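Deoxyhypusine synthase, putative (Entamoeba histolytica, PDB 7L9R) probably acts as a deoxyhypusine synthase, an NAD-dependent transferase that passes the aminobutyl group of spermidine to the precursor of translation factor eIF5A. Local coordinates at residues 54-59 with 322-327; 59-64 with 289-294; 169-174 with 228-233. One frame throughout, in Å; residues are numbered along the deposited sequence.

How the contacts relate
Contacts 1 and 2 belong to one construction, in which helix 51-66 lies over two neighbouring strands at one edge of the parallel sheet. Their centres are about 6 Å apart. N59 is common to both, E322 of contact 1 pairs with K63 of contact 2, and V324 packs on I60. Contact 3 joins two helices on the other side of the chain's centre, its centre about 40 Å from that of contact 1 and about 37 Å from that of contact 2; its nearest atoms are about 30 Å from contact 1 and about 25 Å from contact 2. In sequence it falls within the span bridged by contact 2, itself within that of contact 1.

Contact 1: 54-59 with 322-327; sequences VGRAIN and ENVKVL
Helix 54-59 crosses strand 322-327 at an angle of 138° between their N-to-C directions, and the axes come to within 8.0 Å; by alpha carbons V54 lies nearest V326 and A57 nearest V324. The small A57 is consistent with this closeness. Its CB lies between two valines of the strand, 4.0 Å from V324 CG1 and 3.9 Å from V326 CG2. V324 places CG1 between its backbone N and carbonyl carbon (chi1 61°), which carries this methyl up against the helix backbone, 3.8 Å from A57 CA; the other methyl, CG2, rests beside R56 CB. V326 offers both branches as well: CG2 serves A57, and CG1 meets V54 CG2 at 3.8 Å, the two side chains crossing at about a right angle.

Toward the start of the strand the apolar packing gives way to R56, described here in one of its two modelled conformers. Its chain bends at chi3 (65°) and runs past V324, the two side chains pointing opposite ways, so that CB of V324 sits over the rim of one guanidinium face while CG of E322 lies at the edge. The backbone O of N323 lies obliquely to the guanidinium, 3.2 Å from R56 NH1 and almost as near NH2. The carboxylate of E322 is nearly parallel to the guanidinium, but R56 NH2 stays 4.8 Å from E322 OE2, which instead forms a salt bridge with K63, farther along the same helix.

Strand 322-327, the outermost of the sheet within this chain, is backbone hydrogen-bonded to strand 289-294. A57 also reaches V291 of that neighbour, while V54 packs against I337 of helix 330-339, which lies beside helix 51-66 and also rests on the sheet through I293.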
loop_
_atom_site.group_PDB
_atom_site.type_symbol
_atom_site.label_atom_id
_atom_site.label_comp_id
_atom_site.label_asym_id
_atom_site.label_seq_id
_atom_site.Cartn_x
_atom_site.Cartn_y
_atom_site.Cartn_z
ATOM N N VAL B 54 -19.124 2.939 5.461
ATOM C CA VAL B 54 -19.590 2.157 6.604
ATOM C C VAL B 54 -21.111 2.172 6.671
ATOM O O VAL B 54 -21.742 1.157 6.988
ATOM C CB VAL B 54 -18.955 2.678 7.906
ATOM C CG1 VAL B 54 -19.491 1.918 9.104
ATOM C CG2 VAL B 54 -17.440 2.559 7.834
ATOM N N GLY B 55 -21.722 3.314 6.347
ATOM C CA GLY B 55 -23.174 3.401 6.372
ATOM C C GLY B 55 -23.831 2.530 5.318
ATOM O O GLY B 55 -24.840 1.870 5.587
ATOM N N ARG B 56 -23.275 2.525 4.100
ATOM C CA ARG B 56 -23.775 1.630 3.059
ATOM C C ARG B 56 -23.652 0.177 3.488
ATOM O O ARG B 56 -24.549 -0.637 3.233
ATOM C CB ARG B 56 -23.010 1.843 1.749
ATOM C CG ARG B 56 -23.311 3.120 0.994
ATOM C CD ARG B 56 -22.889 2.961 -0.465
ATOM N NE ARG B 56 -23.697 1.948 -1.135
ATOM C CZ ARG B 56 -23.329 1.282 -2.223
ATOM N NH1 ARG B 56 -22.148 1.479 -2.790
ATOM N NH2 ARG B 56 -24.165 0.392 -2.752
ATOM N N ALA B 57 -22.535 -0.168 4.138
ATOM C CA ALA B 57 -22.343 -1.536 4.613
ATOM C C ALA B 57 -23.429 -1.927 5.609
ATOM O O ALA B 57 -23.965 -3.041 5.549
ATOM C CB ALA B 57 -20.952 -1.692 5.230
ATOM N N ILE B 58 -23.784 -1.018 6.522
ATOM C CA ILE B 58 -24.852 -1.313 7.477
ATOM C C ILE B 58 -26.178 -1.497 6.749
ATOM O O ILE B 58 -26.947 -2.418 7.048
ATOM C CB ILE B 58 -24.942 -0.210 8.548
ATOM C CG1 ILE B 58 -23.736 -0.288 9.484
ATOM C CG2 ILE B 58 -26.257 -0.315 9.333
ATOM C CD1 ILE B 58 -23.424 1.016 10.173
ATOM N N ASN B 59 -26.461 -0.632 5.770
ATOM C CA ASN B 59 -27.706 -0.764 5.021
ATOM C C ASN B 59 -27.754 -2.077 4.245
ATOM O O ASN B 59 -28.788 -2.756 4.226
ATOM C CB ASN B 59 -27.885 0.427 4.078
ATOM C CG ASN B 59 -28.049 1.742 4.824
ATOM O OD1 ASN B 59 -28.478 1.767 5.982
ATOM N ND2 ASN B 59 -27.731 2.847 4.155
ATOM N N GLU B 322 -25.666 -5.279 -5.270
ATOM C CA GLU B 322 -25.515 -4.149 -4.357
ATOM C C GLU B 322 -24.338 -4.439 -3.431
ATOM O O GLU B 322 -24.429 -5.303 -2.550
ATOM C CB GLU B 322 -26.797 -3.915 -3.561
ATOM C CG GLU B 322 -27.035 -2.467 -3.194
ATOM C CD GLU B 322 -28.334 -2.272 -2.447
ATOM O OE1 GLU B 322 -29.363 -2.810 -2.911
ATOM O OE2 GLU B 322 -28.328 -1.585 -1.401
ATOM N N ASN B 323 -23.239 -3.715 -3.621
ATOM C CA ASN B 323 -22.020 -4.008 -2.886
ATOM C C ASN B 323 -21.325 -2.720 -2.477
ATOM O O ASN B 323 -21.616 -1.636 -2.985
ATOM C CB ASN B 323 -21.068 -4.890 -3.705
ATOM C CG ASN B 323 -20.758 -4.307 -5.065
ATOM O OD1 ASN B 323 -19.880 -3.453 -5.199
ATOM N ND2 ASN B 323 -21.479 -4.762 -6.087
ATOM N N VAL B 324 -20.403 -2.857 -1.528
ATOM C CA VAL B 324 -19.603 -1.739 -1.046
ATOM C C VAL B 324 -18.272 -2.289 -0.557
ATOM O O VAL B 324 -18.201 -3.396 -0.013
ATOM C CB VAL B 324 -20.330 -0.947 0.067
ATOM C CG1 VAL B 324 -20.604 -1.835 1.271
ATOM C CG2 VAL B 324 -19.524 0.285 0.475
ATOM N N LYS B 325 -17.211 -1.525 -0.784
ATOM C CA LYS B 325 -15.901 -1.800 -0.215
ATOM C C LYS B 325 -15.636 -0.774 0.874
ATOM O O LYS B 325 -15.764 0.431 0.638
ATOM C CB LYS B 325 -14.805 -1.748 -1.285
ATOM N N VAL B 326 -15.307 -1.248 2.068
ATOM C CA VAL B 326 -14.995 -0.377 3.190
ATOM C C VAL B 326 -13.498 -0.464 3.436
ATOM O O VAL B 326 -12.971 -1.545 3.729
ATOM C CB VAL B 326 -15.786 -0.753 4.453
ATOM C CG1 VAL B 326 -15.504 0.251 5.551
ATOM C CG2 VAL B 326 -17.274 -0.827 4.158
ATOM N N LEU B 327 -12.810 0.669 3.293
ATOM C CA LEU B 327 -11.376 0.749 3.564
ATOM C C LEU B 327 -11.194 1.091 5.042
ATOM O O LEU B 327 -11.043 2.250 5.439
ATOM C CB LEU B 327 -10.716 1.773 2.651
ATOM C CG LEU B 327 -9.189 1.750 2.585
ATOM C CD1 LEU B 327 -8.721 0.565 1.753
ATOM C CD2 LEU B 327 -8.655 3.053 1.999
#

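Contact 2: 59-64 with 289-294; sequences NIINKM and FAVYIN
M64 and F289 make the closest packing here, sliding past each other in opposite directions. M64 sends CG away from its carbonyl carbon (chi1 -58°) and then runs fully extended along the phenylalanine: M64 CG is 3.6 Å from F289 CB, and M64 CE, farther on, lies 3.7 Å from the same CB. F289 points at the helix and lays its ring against it, the backbone N of M64 over one face. K63 crosses this ring at about a right angle, its CB 3.9 Å from F289 CE1, before its extended chain leads away to the salt bridge with E322.

The order of the six parallel strands, 3-2-1-4-5-6, is that of a Rossmann-type fold, consistent with the NAD-dependent activity inferred for the family; helix 59-64 packs on its fifth strand, crossing it at 139°.

Farther along the strand, V291 has CG1 opposite its backbone N (chi1 172°), and its CG2 meets I60 CG2 at 3.8 Å and I61 CG1 at 3.9 Å. I60 reaches it with its short branch, which also touches F289 CB; I61 uses the longer one. I61 continues to I337 of helix 330-339, and M64 to I266 of strand 262-268.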
loop_
_atom_site.group_PDB
_atom_site.type_symbol
_atom_site.label_atom_id
_atom_site.label_comp_id
_atom_site.label_asym_id
_atom_site.label_seq_id
_atom_site.Cartn_x
_atom_site.Cartn_y
_atom_site.Cartn_z
ATOM N N ASN B 59 -26.461 -0.632 5.770
ATOM C CA ASN B 59 -27.706 -0.764 5.021
ATOM C C ASN B 59 -27.754 -2.077 4.245
ATOM O O ASN B 59 -28.788 -2.756 4.226
ATOM C CB ASN B 59 -27.885 0.427 4.078
ATOM C CG ASN B 59 -28.049 1.742 4.824
ATOM O OD1 ASN B 59 -28.478 1.767 5.982
ATOM N ND2 ASN B 59 -27.731 2.847 4.155
ATOM N N ILE B 60 -26.636 -2.465 3.625
ATOM C CA ILE B 60 -26.628 -3.656 2.779
ATOM C C ILE B 60 -26.787 -4.921 3.619
ATOM O O ILE B 60 -27.492 -5.856 3.220
ATOM C CB ILE B 60 -25.346 -3.688 1.923
ATOM C CG1 ILE B 60 -25.400 -2.601 0.847
ATOM C CG2 ILE B 60 -25.146 -5.057 1.275
ATOM C CD1 ILE B 60 -24.077 -2.367 0.143
ATOM N N ILE B 61 -26.144 -4.974 4.789
ATOM C CA ILE B 61 -26.253 -6.162 5.633
ATOM C C ILE B 61 -27.677 -6.321 6.150
ATOM O O ILE B 61 -28.229 -7.428 6.145
ATOM C CB ILE B 61 -25.224 -6.109 6.780
ATOM C CG1 ILE B 61 -23.815 -6.351 6.235
ATOM C CG2 ILE B 61 -25.537 -7.156 7.843
ATOM C CD1 ILE B 61 -22.710 -6.139 7.253
ATOM N N ASN B 62 -28.312 -5.221 6.568
ATOM C CA ASN B 62 -29.708 -5.305 6.994
ATOM C C ASN B 62 -30.616 -5.761 5.862
ATOM O O ASN B 62 -31.619 -6.442 6.108
ATOM C CB ASN B 62 -30.181 -3.958 7.541
ATOM C CG ASN B 62 -29.669 -3.686 8.935
ATOM O OD1 ASN B 62 -29.530 -4.599 9.749
ATOM N ND2 ASN B 62 -29.362 -2.428 9.213
ATOM N N LYS B 63 -30.283 -5.407 4.617
ATOM C CA LYS B 63 -31.052 -5.914 3.486
ATOM C C LYS B 63 -30.894 -7.426 3.339
ATOM O O LYS B 63 -31.850 -8.118 2.970
ATOM C CB LYS B 63 -30.639 -5.197 2.203
ATOM C CG LYS B 63 -31.056 -3.735 2.145
ATOM C CD LYS B 63 -30.747 -3.134 0.784
ATOM C CE LYS B 63 -30.997 -1.636 0.766
ATOM N NZ LYS B 63 -30.952 -1.091 -0.621
ATOM N N MET B 64 -29.699 -7.960 3.621
ATOM C CA MET B 64 -29.529 -9.412 3.615
ATOM C C MET B 64 -30.467 -10.065 4.621
ATOM O O MET B 64 -31.134 -11.059 4.315
ATOM C CB MET B 64 -28.083 -9.802 3.936
ATOM C CG MET B 64 -27.002 -9.248 3.033
ATOM S SD MET B 64 -25.378 -9.822 3.609
ATOM C CE MET B 64 -24.263 -8.837 2.612
ATOM N N PHE B 289 -25.956 -9.280 -2.609
ATOM C CA PHE B 289 -25.497 -8.306 -1.629
ATOM C C PHE B 289 -24.074 -8.659 -1.220
ATOM O O PHE B 289 -23.767 -9.828 -0.962
ATOM C CB PHE B 289 -26.399 -8.279 -0.385
ATOM C CG PHE B 289 -27.853 -8.034 -0.684
ATOM C CD1 PHE B 289 -28.303 -6.766 -1.021
ATOM C CD2 PHE B 289 -28.776 -9.067 -0.600
ATOM C CE1 PHE B 289 -29.645 -6.534 -1.287
ATOM C CE2 PHE B 289 -30.120 -8.842 -0.862
ATOM C CZ PHE B 289 -30.555 -7.574 -1.209
ATOM N N ALA B 290 -23.205 -7.654 -1.144
ATOM C CA ALA B 290 -21.814 -7.922 -0.810
ATOM C C ALA B 290 -21.236 -6.764 -0.012
ATOM O O ALA B 290 -21.455 -5.596 -0.343
ATOM C CB ALA B 290 -20.967 -8.176 -2.064
ATOM N N VAL B 291 -20.509 -7.106 1.048
ATOM C CA VAL B 291 -19.783 -6.145 1.867
ATOM C C VAL B 291 -18.353 -6.645 1.996
ATOM O O VAL B 291 -18.127 -7.775 2.449
ATOM C CB VAL B 291 -20.428 -5.966 3.251
ATOM C CG1 VAL B 291 -19.545 -5.109 4.163
ATOM C CG2 VAL B 291 -21.807 -5.346 3.102
ATOM N N TYR B 292 -17.392 -5.817 1.592
ATOM C CA TYR B 292 -15.978 -6.151 1.679
ATOM C C TYR B 292 -15.313 -5.132 2.592
ATOM O O TYR B 292 -15.469 -3.924 2.389
ATOM C CB TYR B 292 -15.308 -6.148 0.293
ATOM C CG TYR B 292 -16.035 -6.956 -0.764
ATOM C CD1 TYR B 292 -15.924 -8.340 -0.815
ATOM C CD2 TYR B 292 -16.819 -6.330 -1.726
ATOM C CE1 TYR B 292 -16.590 -9.080 -1.788
ATOM C CE2 TYR B 292 -17.482 -7.060 -2.707
ATOM C CZ TYR B 292 -17.365 -8.435 -2.733
ATOM O OH TYR B 292 -18.027 -9.164 -3.704
ATOM N N ILE B 293 -14.586 -5.614 3.599
ATOM C CA ILE B 293 -13.923 -4.753 4.575
ATOM C C ILE B 293 -12.480 -5.213 4.714
ATOM O O ILE B 293 -12.226 -6.331 5.180
ATOM C CB ILE B 293 -14.620 -4.788 5.947
ATOM C CG1 ILE B 293 -16.111 -4.482 5.817
ATOM C CG2 ILE B 293 -13.951 -3.823 6.913
ATOM C CD1 ILE B 293 -16.859 -4.596 7.119
ATOM N N ASN B 294 -11.539 -4.350 4.345
ATOM C CA ASN B 294 -10.130 -4.628 4.601
ATOM C C ASN B 294 -9.328 -3.341 4.476
ATOM O O ASN B 294 -9.817 -2.316 3.997
ATOM C CB ASN B 294 -9.585 -5.706 3.657
ATOM C CG ASN B 294 -9.861 -5.399 2.205
ATOM O OD1 ASN B 294 -9.229 -4.524 1.614
ATOM N ND2 ASN B 294 -10.800 -6.129 1.612
#

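Contact 3: 169-174 with 228-233; sequences WLKEFI and GTCITE
K171 reaches across from helix 169-174 to E233 of helix 228-233, and this ion pair is the polar link between the two. All its torsions beyond chi1 are extended, so the ammonium travels the full length of the chain before it meets the carboxylate: NZ of K171 donates to OE1 of E233 at 2.7 Å, arriving nearly along the C-O axis, while the two side chains cross at about a right angle. The other carboxylate oxygen, OE2, forms a salt bridge with K167, one turn earlier on the same helix as K171, so that E233 is gripped through both oxygens.

Several backbone groups are bonded within their own helix. G228 O accepts two bonds, from T232 N at 2.9 Å and from T232 OG1 at 3.2 Å; the hydroxyl comes from above the carbonyl plane, 38° out of it. On the facing helix, I174 N bonds to L170 O in the usual helical pattern.

Beneath the ion pair the helices cross at -66°, their closest alpha carbons being those of K171 and C230. C230 points into the interface, its SG resting 3.9 Å from L170 CB and its CB against the aliphatic part of K171. I174 stretches CD1 to I231 CG1, also at 3.9 Å. I231 packs as well on V247 of the second subunit, and T232 on N254 of that subunit.

Two lysines on one helix would be expected to favour the ionised form of E233 and to limit its rotation; this polar pairing lies at one margin of an otherwise apolar contact.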
loop_
_atom_site.group_PDB
_atom_site.type_symbol
_atom_site.label_atom_id
_atom_site.label_comp_id
_atom_site.label_asym_id
_atom_site.label_seq_id
_atom_site.Cartn_x
_atom_site.Cartn_y
_atom_site.Cartn_z
ATOM N N TRP B 169 -3.795 -31.582 21.665
ATOM C CA TRP B 169 -5.210 -31.788 21.377
ATOM C C TRP B 169 -5.423 -32.164 19.915
ATOM O O TRP B 169 -6.111 -33.146 19.608
ATOM C CB TRP B 169 -5.997 -30.523 21.734
ATOM C CG TRP B 169 -7.490 -30.696 21.736
ATOM C CD1 TRP B 169 -8.281 -31.000 22.814
ATOM C CD2 TRP B 169 -8.375 -30.575 20.613
ATOM N NE1 TRP B 169 -9.596 -31.078 22.428
ATOM C CE2 TRP B 169 -9.684 -30.816 21.085
ATOM C CE3 TRP B 169 -8.188 -30.294 19.256
ATOM C CZ2 TRP B 169 -10.798 -30.782 20.247
ATOM C CZ3 TRP B 169 -9.294 -30.259 18.425
ATOM C CH2 TRP B 169 -10.583 -30.501 18.923
ATOM N N LEU B 170 -4.845 -31.386 18.997
ATOM C CA LEU B 170 -4.998 -31.683 17.575
ATOM C C LEU B 170 -4.456 -33.062 17.241
ATOM O O LEU B 170 -5.043 -33.788 16.429
ATOM C CB LEU B 170 -4.299 -30.618 16.731
ATOM C CG LEU B 170 -4.909 -29.220 16.782
ATOM C CD1 LEU B 170 -3.988 -28.217 16.111
ATOM C CD2 LEU B 170 -6.282 -29.222 16.130
ATOM N N LYS B 171 -3.325 -33.439 17.841
ATOM C CA LYS B 171 -2.736 -34.735 17.535
ATOM C C LYS B 171 -3.602 -35.874 18.059
ATOM O O LYS B 171 -3.767 -36.897 17.385
ATOM C CB LYS B 171 -1.322 -34.818 18.104
ATOM C CG LYS B 171 -0.302 -34.006 17.335
ATOM C CD LYS B 171 1.039 -34.006 18.040
ATOM C CE LYS B 171 2.080 -33.267 17.230
ATOM N NZ LYS B 171 3.388 -33.209 17.937
ATOM N N GLU B 172 -4.170 -35.717 19.256
ATOM C CA GLU B 172 -5.064 -36.750 19.768
ATOM C C GLU B 172 -6.296 -36.890 18.884
ATOM O O GLU B 172 -6.764 -38.006 18.632
ATOM C CB GLU B 172 -5.455 -36.439 21.213
ATOM C CG GLU B 172 -4.292 -36.507 22.188
ATOM C CD GLU B 172 -4.718 -36.267 23.619
ATOM O OE1 GLU B 172 -5.817 -36.733 23.998
ATOM O OE2 GLU B 172 -3.957 -35.614 24.367
ATOM N N PHE B 173 -6.812 -35.767 18.378
ATOM C CA PHE B 173 -7.936 -35.816 17.451
ATOM C C PHE B 173 -7.561 -36.541 16.163
ATOM O O PHE B 173 -8.326 -37.376 15.667
ATOM C CB PHE B 173 -8.422 -34.393 17.169
ATOM C CG PHE B 173 -9.316 -34.273 15.966
ATOM C CD1 PHE B 173 -10.653 -34.634 16.031
ATOM C CD2 PHE B 173 -8.827 -33.743 14.780
ATOM C CE1 PHE B 173 -11.481 -34.503 14.923
ATOM C CE2 PHE B 173 -9.643 -33.609 13.669
ATOM C CZ PHE B 173 -10.973 -33.984 13.740
ATOM N N ILE B 174 -6.385 -36.243 15.612
ATOM C CA ILE B 174 -5.959 -36.897 14.379
ATOM C C ILE B 174 -5.811 -38.397 14.602
ATOM O O ILE B 174 -6.220 -39.212 13.766
ATOM C CB ILE B 174 -4.654 -36.260 13.866
ATOM C CG1 ILE B 174 -4.922 -34.830 13.402
ATOM C CG2 ILE B 174 -4.080 -37.080 12.714
ATOM C CD1 ILE B 174 -3.671 -34.002 13.187
ATOM N N GLY B 228 -1.679 -28.774 9.921
ATOM C CA GLY B 228 -0.767 -29.490 9.042
ATOM C C GLY B 228 0.564 -29.790 9.708
ATOM O O GLY B 228 1.128 -30.871 9.524
ATOM N N THR B 229 1.066 -28.852 10.516
ATOM C CA THR B 229 2.263 -29.117 11.311
ATOM C C THR B 229 2.089 -30.356 12.181
ATOM O O THR B 229 2.999 -31.188 12.279
ATOM C CB THR B 229 2.592 -27.907 12.187
ATOM O OG1 THR B 229 2.724 -26.739 11.367
ATOM C CG2 THR B 229 3.887 -28.139 12.968
ATOM N N CYS B 230 0.917 -30.504 12.810
ATOM C CA CYS B 230 0.667 -31.675 13.644
ATOM C C CYS B 230 0.633 -32.952 12.822
ATOM O O CYS B 230 1.059 -34.011 13.297
ATOM C CB CYS B 230 -0.642 -31.503 14.412
ATOM S SG CYS B 230 -0.584 -30.174 15.613
ATOM N N ILE B 231 0.119 -32.882 11.591
ATOM C CA ILE B 231 0.181 -34.040 10.706
ATOM C C ILE B 231 1.631 -34.410 10.430
ATOM O O ILE B 231 2.010 -35.585 10.486
ATOM C CB ILE B 231 -0.586 -33.761 9.402
ATOM C CG1 ILE B 231 -2.091 -33.741 9.655
ATOM C CG2 ILE B 231 -0.210 -34.782 8.324
ATOM C CD1 ILE B 231 -2.892 -33.311 8.454
ATOM N N THR B 232 2.467 -33.404 10.154
ATOM C CA THR B 232 3.866 -33.650 9.821
ATOM C C THR B 232 4.604 -34.289 10.991
ATOM O O THR B 232 5.343 -35.266 10.816
ATOM C CB THR B 232 4.537 -32.333 9.427
ATOM O OG1 THR B 232 3.945 -31.828 8.222
ATOM C CG2 THR B 232 6.028 -32.537 9.213
ATOM N N GLU B 233 4.398 -33.759 12.200
ATOM C CA GLU B 233 5.078 -34.298 13.374
ATOM C C GLU B 233 4.585 -35.698 13.712
ATOM O O GLU B 233 5.390 -36.583 14.028
ATOM C CB GLU B 233 4.894 -33.349 14.557
ATOM C CG GLU B 233 5.556 -32.002 14.340
ATOM C CD GLU B 233 5.277 -31.020 15.455
ATOM O OE1 GLU B 233 4.497 -31.356 16.374
ATOM O OE2 GLU B 233 5.850 -29.911 15.416
#